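Local coordinates for argininosuccinate lyase (Chelativorans sp., PDB 6RXA), which acts as a C-N lyase of the aspartase/fumarase superfamily, an engineered EDDS lyase whose natural form is probably also able to split argininosuccinate into fumarate and arginine, at residues Arg48-Val52 / Leu486-Val490; Glu64-Ile68 / Ile99-Lys105; Lys161-Pro165 / Asn363-Thr368; Asp265-Val269 / Met356-Ala360. The protein carries 2 engineered substitutions. All coordinates share one frame; numbering follows the deposited sequence.

Interaction 1: Arg48-Val52 / Leu486-Val490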
loop_
_atom_site.group_PDB
_atom_site.type_symbol
_atom_site.label_atom_id
_atom_site.label_comp_id
_atom_site.label_asym_id
_atom_site.label_seq_id
_atom_site.Cartn_x
_atom_site.Cartn_y
_atom_site.Cartn_z
ATOM N N ARG A 48 -14.715 -30.446 -18.736
ATOM C CA ARG A 48 -15.895 -30.961 -19.421
ATOM C C ARG A 48 -16.248 -30.091 -20.621
ATOM O O ARG A 48 -16.522 -30.609 -21.710
ATOM C CB ARG A 48 -17.055 -31.042 -18.432
ATOM C CG ARG A 48 -16.872 -32.133 -17.389
ATOM C CD ARG A 48 -17.995 -32.136 -16.371
ATOM N NE ARG A 48 -17.910 -33.307 -15.499
ATOM C CZ ARG A 48 -17.060 -33.425 -14.482
ATOM N NH1 ARG A 48 -16.213 -32.452 -14.198
ATOM N NH2 ARG A 48 -17.057 -34.525 -13.744
ATOM N N ALA A 49 -16.255 -28.770 -20.442
ATOM C CA ALA A 49 -16.611 -27.885 -21.550
ATOM C C ALA A 49 -15.601 -27.981 -22.686
ATOM O O ALA A 49 -15.982 -27.992 -23.867
ATOM C CB ALA A 49 -16.722 -26.441 -21.062
ATOM N N HIS A 50 -14.311 -28.023 -22.354
ATOM C CA HIS A 50 -13.289 -28.134 -23.388
ATOM C C HIS A 50 -13.460 -29.428 -24.168
ATOM O O HIS A 50 -13.424 -29.432 -25.406
ATOM C CB HIS A 50 -11.911 -28.057 -22.738
ATOM C CG HIS A 50 -10.791 -28.092 -23.720
ATOM N ND1 HIS A 50 -10.483 -27.021 -24.532
ATOM C CD2 HIS A 50 -9.906 -29.068 -24.023
ATOM C CE1 HIS A 50 -9.453 -27.343 -25.297
ATOM N NE2 HIS A 50 -9.090 -28.579 -25.014
ATOM N N VAL A 51 -13.682 -30.538 -23.459
ATOM C CA VAL A 51 -13.851 -31.840 -24.101
ATOM C C VAL A 51 -15.098 -31.873 -24.978
ATOM O O VAL A 51 -15.066 -32.403 -26.094
ATOM C CB VAL A 51 -13.845 -32.947 -23.031
ATOM C CG1 VAL A 51 -14.388 -34.241 -23.591
ATOM C CG2 VAL A 51 -12.438 -33.140 -22.480
ATOM N N VAL A 52 -16.215 -31.326 -24.492
ATOM C CA VAL A 52 -17.428 -31.240 -25.308
ATOM C C VAL A 52 -17.161 -30.446 -26.584
ATOM O O VAL A 52 -17.531 -30.870 -27.687
ATOM C CB VAL A 52 -18.587 -30.646 -24.486
ATOM C CG1 VAL A 52 -19.765 -30.315 -25.385
ATOM C CG2 VAL A 52 -18.999 -31.612 -23.390
ATOM N N LEU A 486 -24.352 -27.725 -20.102
ATOM C CA LEU A 486 -23.128 -28.519 -20.080
ATOM C C LEU A 486 -23.383 -29.894 -19.478
ATOM O O LEU A 486 -22.951 -30.916 -20.022
ATOM C CB LEU A 486 -22.050 -27.775 -19.294
ATOM C CG LEU A 486 -20.683 -28.453 -19.173
ATOM C CD1 LEU A 486 -20.161 -28.846 -20.549
ATOM C CD2 LEU A 486 -19.717 -27.528 -18.442
ATOM N N ALA A 487 -24.087 -29.940 -18.342
ATOM C CA ALA A 487 -24.367 -31.223 -17.706
ATOM C C ALA A 487 -25.162 -32.135 -18.635
ATOM O O ALA A 487 -24.858 -33.331 -18.759
ATOM C CB ALA A 487 -25.092 -30.992 -16.379
ATOM N N ASP A 488 -26.162 -31.578 -19.332
ATOM C CA ASP A 488 -26.938 -32.359 -20.290
ATOM C C ASP A 488 -26.067 -32.879 -21.426
ATOM O O ASP A 488 -26.229 -34.024 -21.867
ATOM C CB ASP A 488 -28.052 -31.497 -20.892
ATOM C CG ASP A 488 -29.162 -31.197 -19.911
ATOM O OD1 ASP A 488 -29.133 -31.735 -18.781
ATOM O OD2 ASP A 488 -30.056 -30.407 -20.274
ATOM N N SER A 489 -25.160 -32.038 -21.930
ATOM C CA SER A 489 -24.297 -32.436 -23.034
ATOM C C SER A 489 -23.389 -33.583 -22.619
ATOM O O SER A 489 -23.181 -34.535 -23.383
ATOM C CB SER A 489 -23.449 -31.246 -23.491
ATOM O OG SER A 489 -24.244 -30.239 -24.096
ATOM N N VAL A 490 -22.830 -33.503 -21.411
ATOM C CA VAL A 490 -21.959 -34.562 -20.914
ATOM C C VAL A 490 -22.722 -35.873 -20.817
ATOM O O VAL A 490 -22.227 -36.928 -21.232
ATOM C CB VAL A 490 -21.356 -34.135 -19.561
ATOM C CG1 VAL A 490 -20.645 -35.289 -18.896
ATOM C CG2 VAL A 490 -20.405 -32.983 -19.758
#

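Interaction 2: Glu64-Ile68 / Ile99-Lys105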
loop_
_atom_site.group_PDB
_atom_site.type_symbol
_atom_site.label_atom_id
_atom_site.label_comp_id
_atom_site.label_asym_id
_atom_site.label_seq_id
_atom_site.Cartn_x
_atom_site.Cartn_y
_atom_site.Cartn_z
ATOM N N GLU A 64 -14.095 -41.413 -27.523
ATOM C CA GLU A 64 -13.018 -40.854 -26.710
ATOM C C GLU A 64 -13.576 -39.871 -25.695
ATOM O O GLU A 64 -13.190 -39.883 -24.517
ATOM C CB GLU A 64 -12.011 -40.133 -27.606
ATOM C CG GLU A 64 -11.174 -41.064 -28.474
ATOM C CD GLU A 64 -10.319 -40.318 -29.482
ATOM O OE1 GLU A 64 -10.780 -39.284 -30.016
ATOM O OE2 GLU A 64 -9.190 -40.776 -29.750
ATOM N N SER A 65 -14.498 -39.021 -26.138
ATOM C CA SER A 65 -15.105 -38.028 -25.263
ATOM C C SER A 65 -15.816 -38.695 -24.097
ATOM O O SER A 65 -15.618 -38.313 -22.939
ATOM C CB SER A 65 -16.069 -37.180 -26.095
ATOM O OG SER A 65 -16.688 -36.176 -25.323
ATOM N N ALA A 66 -16.615 -39.727 -24.377
ATOM C CA ALA A 66 -17.333 -40.405 -23.308
ATOM C C ALA A 66 -16.372 -41.016 -22.300
ATOM O O ALA A 66 -16.613 -40.957 -21.090
ATOM C CB ALA A 66 -18.235 -41.495 -23.890
ATOM N N THR A 67 -15.294 -41.639 -22.784
ATOM C CA THR A 67 -14.319 -42.243 -21.885
ATOM C C THR A 67 -13.702 -41.193 -20.970
ATOM O O THR A 67 -13.608 -41.388 -19.751
ATOM C CB THR A 67 -13.237 -42.954 -22.693
ATOM O OG1 THR A 67 -13.839 -43.954 -23.526
ATOM C CG2 THR A 67 -12.240 -43.594 -21.751
ATOM N N ILE A 68 -13.294 -40.059 -21.546
ATOM C CA ILE A 68 -12.723 -38.966 -20.768
ATOM C C ILE A 68 -13.736 -38.432 -19.759
ATOM O O ILE A 68 -13.436 -38.297 -18.569
ATOM C CB ILE A 68 -12.220 -37.857 -21.709
ATOM C CG1 ILE A 68 -11.026 -38.359 -22.528
ATOM C CG2 ILE A 68 -11.827 -36.620 -20.909
ATOM C CD1 ILE A 68 -10.655 -37.477 -23.707
ATOM N N ILE A 99 -8.400 -44.118 -16.704
ATOM C CA ILE A 99 -9.025 -44.455 -17.978
ATOM C C ILE A 99 -8.031 -44.813 -19.069
ATOM O O ILE A 99 -8.458 -45.206 -20.163
ATOM C CB ILE A 99 -9.962 -43.333 -18.475
ATOM C CG1 ILE A 99 -9.146 -42.077 -18.814
ATOM C CG2 ILE A 99 -11.020 -43.040 -17.437
ATOM C CD1 ILE A 99 -9.966 -40.987 -19.459
ATOM N N GLY A 100 -6.740 -44.654 -18.840
ATOM C CA GLY A 100 -5.751 -44.935 -19.856
ATOM C C GLY A 100 -5.242 -43.685 -20.541
ATOM O O GLY A 100 -5.575 -42.548 -20.185
ATOM N N SER A 101 -4.427 -43.914 -21.576
ATOM C CA SER A 101 -3.672 -42.834 -22.194
ATOM C C SER A 101 -4.547 -41.797 -22.892
ATOM O O SER A 101 -4.091 -40.666 -23.086
ATOM C CB SER A 101 -2.660 -43.420 -23.176
ATOM O OG SER A 101 -3.329 -44.142 -24.197
ATOM N N VAL A 102 -5.779 -42.144 -23.277
ATOM C CA VAL A 102 -6.685 -41.170 -23.885
ATOM C C VAL A 102 -6.909 -39.959 -22.989
ATOM O O VAL A 102 -7.330 -38.898 -23.470
ATOM C CB VAL A 102 -8.018 -41.852 -24.270
ATOM C CG1 VAL A 102 -8.855 -42.160 -23.033
ATOM C CG2 VAL A 102 -8.796 -40.980 -25.257
ATOM N N ALA A 103 -6.644 -40.092 -21.687
ATOM C CA ALA A 103 -6.741 -38.955 -20.778
ATOM C C ALA A 103 -5.946 -37.768 -21.293
ATOM O O ALA A 103 -6.357 -36.614 -21.131
ATOM C CB ALA A 103 -6.215 -39.348 -19.396
ATOM N N GLY A 104 -4.783 -38.031 -21.892
ATOM C CA GLY A 104 -3.926 -36.961 -22.371
ATOM C C GLY A 104 -4.549 -36.120 -23.461
ATOM O O GLY A 104 -4.149 -34.965 -23.662
ATOM N N LYS A 105 -5.533 -36.665 -24.167
ATOM C CA LYS A 105 -6.154 -35.919 -25.248
ATOM C C LYS A 105 -7.021 -34.780 -24.750
ATOM O O LYS A 105 -7.381 -33.910 -25.548
ATOM C CB LYS A 105 -6.981 -36.857 -26.134
ATOM C CG LYS A 105 -6.124 -37.815 -26.942
ATOM C CD LYS A 105 -6.904 -38.411 -28.110
ATOM C CE LYS A 105 -6.013 -39.276 -28.982
ATOM N NZ LYS A 105 -6.727 -39.708 -30.215
#

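Interaction 3: Lys161-Pro165 / Asn363-Thr368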
loop_
_atom_site.group_PDB
_atom_site.type_symbol
_atom_site.label_atom_id
_atom_site.label_comp_id
_atom_site.label_asym_id
_atom_site.label_seq_id
_atom_site.Cartn_x
_atom_site.Cartn_y
_atom_site.Cartn_z
ATOM N N LYS A 161 -17.467 17.189 14.944
ATOM C CA LYS A 161 -18.135 18.235 15.709
ATOM C C LYS A 161 -19.569 18.386 15.214
ATOM O O LYS A 161 -19.851 18.251 14.028
ATOM C CB LYS A 161 -17.393 19.582 15.572
ATOM C CG LYS A 161 -16.127 19.704 16.447
ATOM C CD LYS A 161 -16.478 19.613 17.943
ATOM C CE LYS A 161 -15.586 20.500 18.827
ATOM N NZ LYS A 161 -15.983 20.462 20.265
ATOM N N GLU A 162 -20.486 18.675 16.138
ATOM C CA GLU A 162 -21.890 18.808 15.760
ATOM C C GLU A 162 -22.056 19.950 14.775
ATOM O O GLU A 162 -21.569 21.068 15.013
ATOM C CB GLU A 162 -22.759 19.074 16.990
ATOM C CG GLU A 162 -22.786 17.932 17.991
ATOM C CD GLU A 162 -23.914 18.025 18.995
ATOM O OE1 GLU A 162 -24.812 18.869 18.812
ATOM O OE2 GLU A 162 -23.894 17.241 19.983
ATOM N N ALA A 163 -22.754 19.671 13.670
ATOM C CA ALA A 163 -22.863 20.608 12.548
ATOM C C ALA A 163 -24.254 21.218 12.439
ATOM O O ALA A 163 -24.419 22.409 12.731
ATOM C CB ALA A 163 -22.422 19.932 11.247
ATOM N N GLN A 164 -25.258 20.461 11.996
ATOM C CA GLN A 164 -26.622 20.962 11.830
ATOM C C GLN A 164 -27.595 19.827 12.093
ATOM O O GLN A 164 -27.226 18.650 12.099
ATOM C CB GLN A 164 -26.847 21.526 10.426
ATOM C CG GLN A 164 -26.029 22.778 10.074
ATOM C CD GLN A 164 -26.228 23.216 8.632
ATOM O OE1 GLN A 164 -26.855 22.514 7.832
ATOM N NE2 GLN A 164 -25.683 24.378 8.288
ATOM N N PRO A 165 -28.890 20.144 12.275
ATOM C CA PRO A 165 -29.888 19.084 12.477
ATOM C C PRO A 165 -30.246 18.370 11.179
ATOM O O PRO A 165 -30.433 18.998 10.137
ATOM C CB PRO A 165 -31.105 19.841 13.036
ATOM C CG PRO A 165 -30.556 21.160 13.527
ATOM C CD PRO A 165 -29.455 21.475 12.559
ATOM N N ASN A 363 -27.071 21.850 21.761
ATOM C CA ASN A 363 -25.624 21.945 21.589
ATOM C C ASN A 363 -25.174 22.806 20.403
ATOM O O ASN A 363 -24.033 22.674 19.946
ATOM C CB ASN A 363 -25.006 20.555 21.488
ATOM C CG ASN A 363 -25.067 19.791 22.787
ATOM O OD1 ASN A 363 -25.429 20.330 23.823
ATOM N ND2 ASN A 363 -24.700 18.516 22.735
ATOM N N TYR A 364 -26.021 23.698 19.926
ATOM C CA TYR A 364 -25.687 24.825 19.040
ATOM C C TYR A 364 -25.644 24.475 17.563
ATOM O O TYR A 364 -25.227 25.342 16.752
ATOM C CB TYR A 364 -24.419 25.579 19.464
ATOM C CG TYR A 364 -24.414 25.943 20.937
ATOM C CD1 TYR A 364 -25.287 26.893 21.442
ATOM C CD2 TYR A 364 -23.551 25.305 21.824
ATOM C CE1 TYR A 364 -25.296 27.206 22.790
ATOM C CE2 TYR A 364 -23.555 25.613 23.167
ATOM C CZ TYR A 364 -24.422 26.566 23.642
ATOM O OH TYR A 364 -24.420 26.874 24.988
ATOM N N SER A 365 -26.091 23.293 17.149
ATOM C CA SER A 365 -26.182 22.988 15.728
ATOM C C SER A 365 -27.225 23.839 15.001
ATOM O O SER A 365 -27.220 23.865 13.762
ATOM C CB SER A 365 -26.465 21.498 15.532
ATOM O OG SER A 365 -27.805 21.190 15.842
ATOM N N THR A 366 -28.121 24.506 15.722
ATOM C CA THR A 366 -29.124 25.373 15.101
ATOM C C THR A 366 -28.598 26.767 14.779
ATOM O O THR A 366 -29.371 27.606 14.307
ATOM C CB THR A 366 -30.348 25.473 16.019
ATOM O OG1 THR A 366 -29.922 25.915 17.315
ATOM C CG2 THR A 366 -31.032 24.115 16.135
ATOM N N MET A 367 -27.310 27.050 14.981
ATOM C CA MET A 367 -26.842 28.421 14.815
ATOM C C MET A 367 -26.820 28.873 13.353
ATOM O O MET A 367 -26.920 30.078 13.092
ATOM C CB MET A 367 -25.468 28.610 15.454
ATOM C CG MET A 367 -25.469 28.497 16.962
ATOM S SD MET A 367 -26.506 29.734 17.761
ATOM C CE MET A 367 -27.832 28.704 18.391
ATOM N N THR A 368 -26.679 27.952 12.395
ATOM C CA THR A 368 -26.743 28.370 10.998
ATOM C C THR A 368 -28.106 28.964 10.686
ATOM O O THR A 368 -28.208 30.020 10.056
ATOM C CB THR A 368 -26.475 27.213 10.043
ATOM O OG1 THR A 368 -25.154 26.709 10.223
ATOM C CG2 THR A 368 -26.609 27.715 8.597
HETATM O O HOH W 1 -26.774 20.813 18.473
#

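Interaction 4: Asp265-Val269 / Met356-Ala360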
loop_
_atom_site.group_PDB
_atom_site.type_symbol
_atom_site.label_atom_id
_atom_site.label_comp_id
_atom_site.label_asym_id
_atom_site.label_seq_id
_atom_site.Cartn_x
_atom_site.Cartn_y
_atom_site.Cartn_z
ATOM N N ASP A 265 -20.035 5.771 25.479
ATOM C CA ASP A 265 -20.662 6.124 26.744
ATOM C C ASP A 265 -20.981 7.614 26.822
ATOM O O ASP A 265 -21.899 8.021 27.543
ATOM C CB ASP A 265 -19.730 5.732 27.895
ATOM C CG ASP A 265 -19.488 4.237 27.967
ATOM O OD1 ASP A 265 -20.441 3.478 27.727
ATOM O OD2 ASP A 265 -18.362 3.820 28.284
ATOM N N GLU A 266 -20.234 8.435 26.098
ATOM C CA GLU A 266 -20.369 9.882 26.146
ATOM C C GLU A 266 -21.401 10.420 25.169
ATOM O O GLU A 266 -22.181 11.317 25.536
ATOM C CB GLU A 266 -18.999 10.497 25.858
ATOM C CG GLU A 266 -17.949 10.213 26.936
ATOM C CD GLU A 266 -17.301 8.846 26.844
ATOM O OE1 GLU A 266 -17.490 8.144 25.826
ATOM O OE2 GLU A 266 -16.588 8.493 27.807
ATOM N N TYR A 267 -21.430 9.938 23.927
ATOM C CA TYR A 267 -22.492 10.370 23.029
ATOM C C TYR A 267 -23.820 9.756 23.454
ATOM O O TYR A 267 -24.819 10.461 23.624
ATOM C CB TYR A 267 -22.250 9.915 21.598
ATOM C CG TYR A 267 -21.225 10.609 20.711
ATOM C CD1 TYR A 267 -19.909 10.820 21.124
ATOM C CD2 TYR A 267 -21.554 10.954 19.402
ATOM C CE1 TYR A 267 -18.972 11.381 20.277
ATOM C CE2 TYR A 267 -20.615 11.519 18.552
ATOM C CZ TYR A 267 -19.326 11.719 18.993
ATOM O OH TYR A 267 -18.378 12.241 18.149
ATOM N N GLN A 268 -23.840 8.424 23.588
ATOM C CA GLN A 268 -25.015 7.642 23.972
ATOM C C GLN A 268 -26.263 8.030 23.181
ATOM O O GLN A 268 -27.373 8.089 23.717
ATOM C CB GLN A 268 -25.246 7.617 25.485
ATOM C CG GLN A 268 -25.132 8.923 26.206
ATOM C CD GLN A 268 -25.328 8.752 27.703
ATOM O OE1 GLN A 268 -25.592 7.649 28.186
ATOM N NE2 GLN A 268 -25.194 9.843 28.444
ATOM N N VAL A 269 -26.100 8.218 21.872
ATOM C CA VAL A 269 -27.264 8.465 21.022
ATOM C C VAL A 269 -27.727 7.232 20.260
ATOM O O VAL A 269 -28.790 7.279 19.624
ATOM C CB VAL A 269 -27.067 9.651 20.057
ATOM C CG1 VAL A 269 -26.926 10.950 20.854
ATOM C CG2 VAL A 269 -25.885 9.383 19.169
ATOM N N MET A 356 -30.908 12.111 21.081
ATOM C CA MET A 356 -30.618 12.715 19.784
ATOM C C MET A 356 -31.277 14.085 19.667
ATOM O O MET A 356 -30.634 15.063 19.271
ATOM C CB MET A 356 -31.132 11.808 18.668
ATOM C CG MET A 356 -30.278 10.583 18.379
ATOM S SD MET A 356 -31.068 9.547 17.132
ATOM C CE MET A 356 -29.733 8.429 16.718
ATOM N N ARG A 357 -32.560 14.166 20.015
ATOM C CA ARG A 357 -33.265 15.445 19.969
ATOM C C ARG A 357 -32.661 16.436 20.954
ATOM O O ARG A 357 -32.516 17.628 20.640
ATOM C CB ARG A 357 -34.742 15.222 20.283
ATOM C CG ARG A 357 -35.616 16.457 20.121
ATOM C CD ARG A 357 -37.073 16.133 20.536
ATOM N NE ARG A 357 -37.451 14.740 20.257
ATOM C CZ ARG A 357 -37.699 13.807 21.183
ATOM N NH1 ARG A 357 -38.024 12.574 20.809
ATOM N NH2 ARG A 357 -37.638 14.098 22.478
ATOM N N GLN A 358 -32.303 15.972 22.155
ATOM C CA GLN A 358 -31.727 16.870 23.152
ATOM C C GLN A 358 -30.466 17.541 22.623
ATOM O O GLN A 358 -30.312 18.763 22.710
ATOM C CB GLN A 358 -31.402 16.102 24.432
ATOM C CG GLN A 358 -30.749 16.948 25.503
ATOM C CD GLN A 358 -30.434 16.168 26.764
ATOM O OE1 GLN A 358 -30.550 14.941 26.801
ATOM N NE2 GLN A 358 -30.032 16.879 27.809
ATOM N N TYR A 359 -29.529 16.754 22.096
ATOM C CA TYR A 359 -28.321 17.344 21.541
ATOM C C TYR A 359 -28.664 18.346 20.444
ATOM O O TYR A 359 -28.120 19.454 20.409
ATOM C CB TYR A 359 -27.412 16.264 20.976
ATOM C CG TYR A 359 -26.733 15.388 21.995
ATOM C CD1 TYR A 359 -26.768 15.675 23.350
ATOM C CD2 TYR A 359 -26.062 14.257 21.595
ATOM C CE1 TYR A 359 -26.126 14.850 24.274
ATOM C CE2 TYR A 359 -25.414 13.449 22.501
ATOM C CZ TYR A 359 -25.449 13.730 23.826
ATOM O OH TYR A 359 -24.805 12.894 24.725
ATOM N N ALA A 360 -29.574 17.970 19.538
ATOM C CA ALA A 360 -29.920 18.866 18.434
ATOM C C ALA A 360 -30.462 20.194 18.947
ATOM O O ALA A 360 -30.180 21.255 18.372
ATOM C CB ALA A 360 -30.938 18.201 17.506
#

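Interaction 1: Arg48-Val52 / Leu486-Val490
L486 lays its forked end over A49, its CD1 methyl lying 3.8 Å from A49 CA and its CD2 methyl 4.1 Å from A49 CB. The small A49 side chain leaves room for both branches to settle close to the backbone of helix 35-56. With CG anti to the backbone N (chi1 -180°), L486 directs its fork from helix 451-500 towards this spot. Its CD1 also meets V52 CG2 at 4.1 Å, nearly one helical turn further on.

That V52 methyl is shared: it touches V490 CG2 at 4.1 Å as well, the two valine side chains meeting at about a right angle. V490 CG2 in turn rests beside R48, 4.1 Å from R48 CB, on the aliphatic root of the arginine. The other V52 branch, CG1, turns to S489 and comes 4.2 Å from S489 CB. R48, A49 and V52 thus form one face, and L486, S489 and V490 the other, on helix segments whose axes approach to 10.2 Å and cross at 55°.

The polar ends near the contact look elsewhere. R48 reaches out with an extended chain and makes a salt bridge with D76 on helix 62-79, while S489 OG bonds back to the T485 carbonyl of its own helix. L218 of helix 212-218 lies against A49 and V52.

No hydrogen bond or charge pair joins the two segments, so what holds this buried crossing together is the fit of aliphatic groups and their removal from water, without any directional bond to fix the angle.

Interaction 2: Glu64-Ile68 / Ile99-Lys105
I99 pushes CD1 against the backbone of helix 62-79, 3.7 Å from I68 CA and equally near T67 O. This is the tight part of the contact. I68 completes it: its CG1 faces I99 CD1, and its CD1 reaches the V102 carbonyl, 3.6 Å from V102 O. At the margin T67 CG2 touches both V102 CG1 at 3.9 Å and I99 CB at 4.0 Å.

Towards solvent the packing thins to the E64 chain on V102, E64 CG lying 4.0 Å from V102 CG2, and a salt bridge beyond it. K105, extended past CG, brings NZ to 2.7 Å from E64 OE2, on the syn side of the carboxylate and 27° out of its plane. Putting an alanine at E64 would probably leave the K105 ammonium without this mate, set its long chain free to swing, and uncover V102 CG2.

G100, the first residue past helix 88-99, has positive phi where the chain turns back towards helix 62-79. Around 64-68, S65 and I68 meet V51 of helix 35-56, and S65 and A66 meet I493 of helix 451-500, while S101 and K105 pack on D381 and G379 of the second subunit.

Interaction 3: Lys161-Pro165 / Asn363-Thr368
E162 opens the contact by gripping N363: N363 ND2 gives a nearly straight hydrogen bond to E162 OE2 (3.1 Å, 177°). The acceptor lies in the amide plane, whereas the amide comes from above the carboxylate plane. CG anti to the carbonyl carbon (chi1 -64°) and an extended chain carry the carboxylate that far. Its other oxygen, E162 OE1, lies 2.8 Å from a water that accepts the S365 amide hydrogen, S365 N standing 2.9 Å from it. A glutamine in place of E162 would have an acceptor on one branch alone, and would probably leave either N363 ND2 or the bridging water without its acceptor.

At A163 the carbonyl turns to Q285 of the third subunit in a weak hydrogen bond. Q164 then offers its CA-H to the S365 carbonyl, Q164 CA to S365 O 3.5 Å and 169° at the hydrogen. Its amide end reaches further, Q164 NE2 making a weak hydrogen bond to T368 OG1 at 3.1 Å, while R443 holds Q164 OE1. P165 closes the row with its ring, CG 3.6 Å from S365 OG and 4.0 Å from T366 CG2.

A strand of a two-stranded antiparallel hairpin is thereby held to the type I turn Y364-M367 leading into helix 367-378. A163 lies beside T158, a fumarate-binding residue, consistent with the active sites of this superfamily, built where subunits meet.

Interaction 4: Asp265-Val269 / Met356-Ala360
The connection from helix 236-262 to the short strand 270-271 is pinned to helix 353-362 by a tyrosine of that helix, Y359, which reaches across to the backbone at Y267. Y359 OH donates a hydrogen bond to Y267 O at 2.7 Å, with a C=O...donor angle of 125° and the donor 31° off the carbonyl plane. Both Y267 O and E266 O lie at the edge of the ring, near its plane, E266 O 3.2 Å from Y359 OH, and the phenol end is therefore set among backbone oxygens.

V269 fits between the side chains of Y359 and M356, both on helix 353-362. Its CG1 methyl, anti to the carbonyl carbon (chi1 -65°), presses against the ring at 3.4 Å from Y359 CE2. V269 CB meets M356 CG at 3.7 Å, and the extended methionine chain carries its methyl along to the backbone, M356 CE 3.3 Å from V269 O. Y359 and M356, nearly one turn apart, so hold V269 in a compact apolar patch.

Backbone hydrogen bonds of V269 with W262 and N352 tie the same residue to helix 236-262 and to the residue after strand 350-351. D265 and E266 reach the third subunit, through K161 and Y157 of that chain. M356 and A360 also touch M154 and V155 of strand 153-158.

In the fold
The four contacts form two pairs at opposite ends of the elongated chain. Interactions 1 and 2 meet through helices 35-56 and 62-79, consecutive in the chain; interactions 3 and 4 meet where S365 and T366 lie against the A360 carbonyl, helices 353-362 and 367-378 being consecutive. The centres of interactions 1 and 3 lie about 65 Å apart. Interaction 1 is a buried helix crossing made of aliphatic contacts alone, whereas interaction 2, at the surface, adds a salt bridge. Interactions 3 and 4 are buried too but richer in polar bonds, and both adjoin the third subunit, where interaction 3 lies near the fumarate-binding T158.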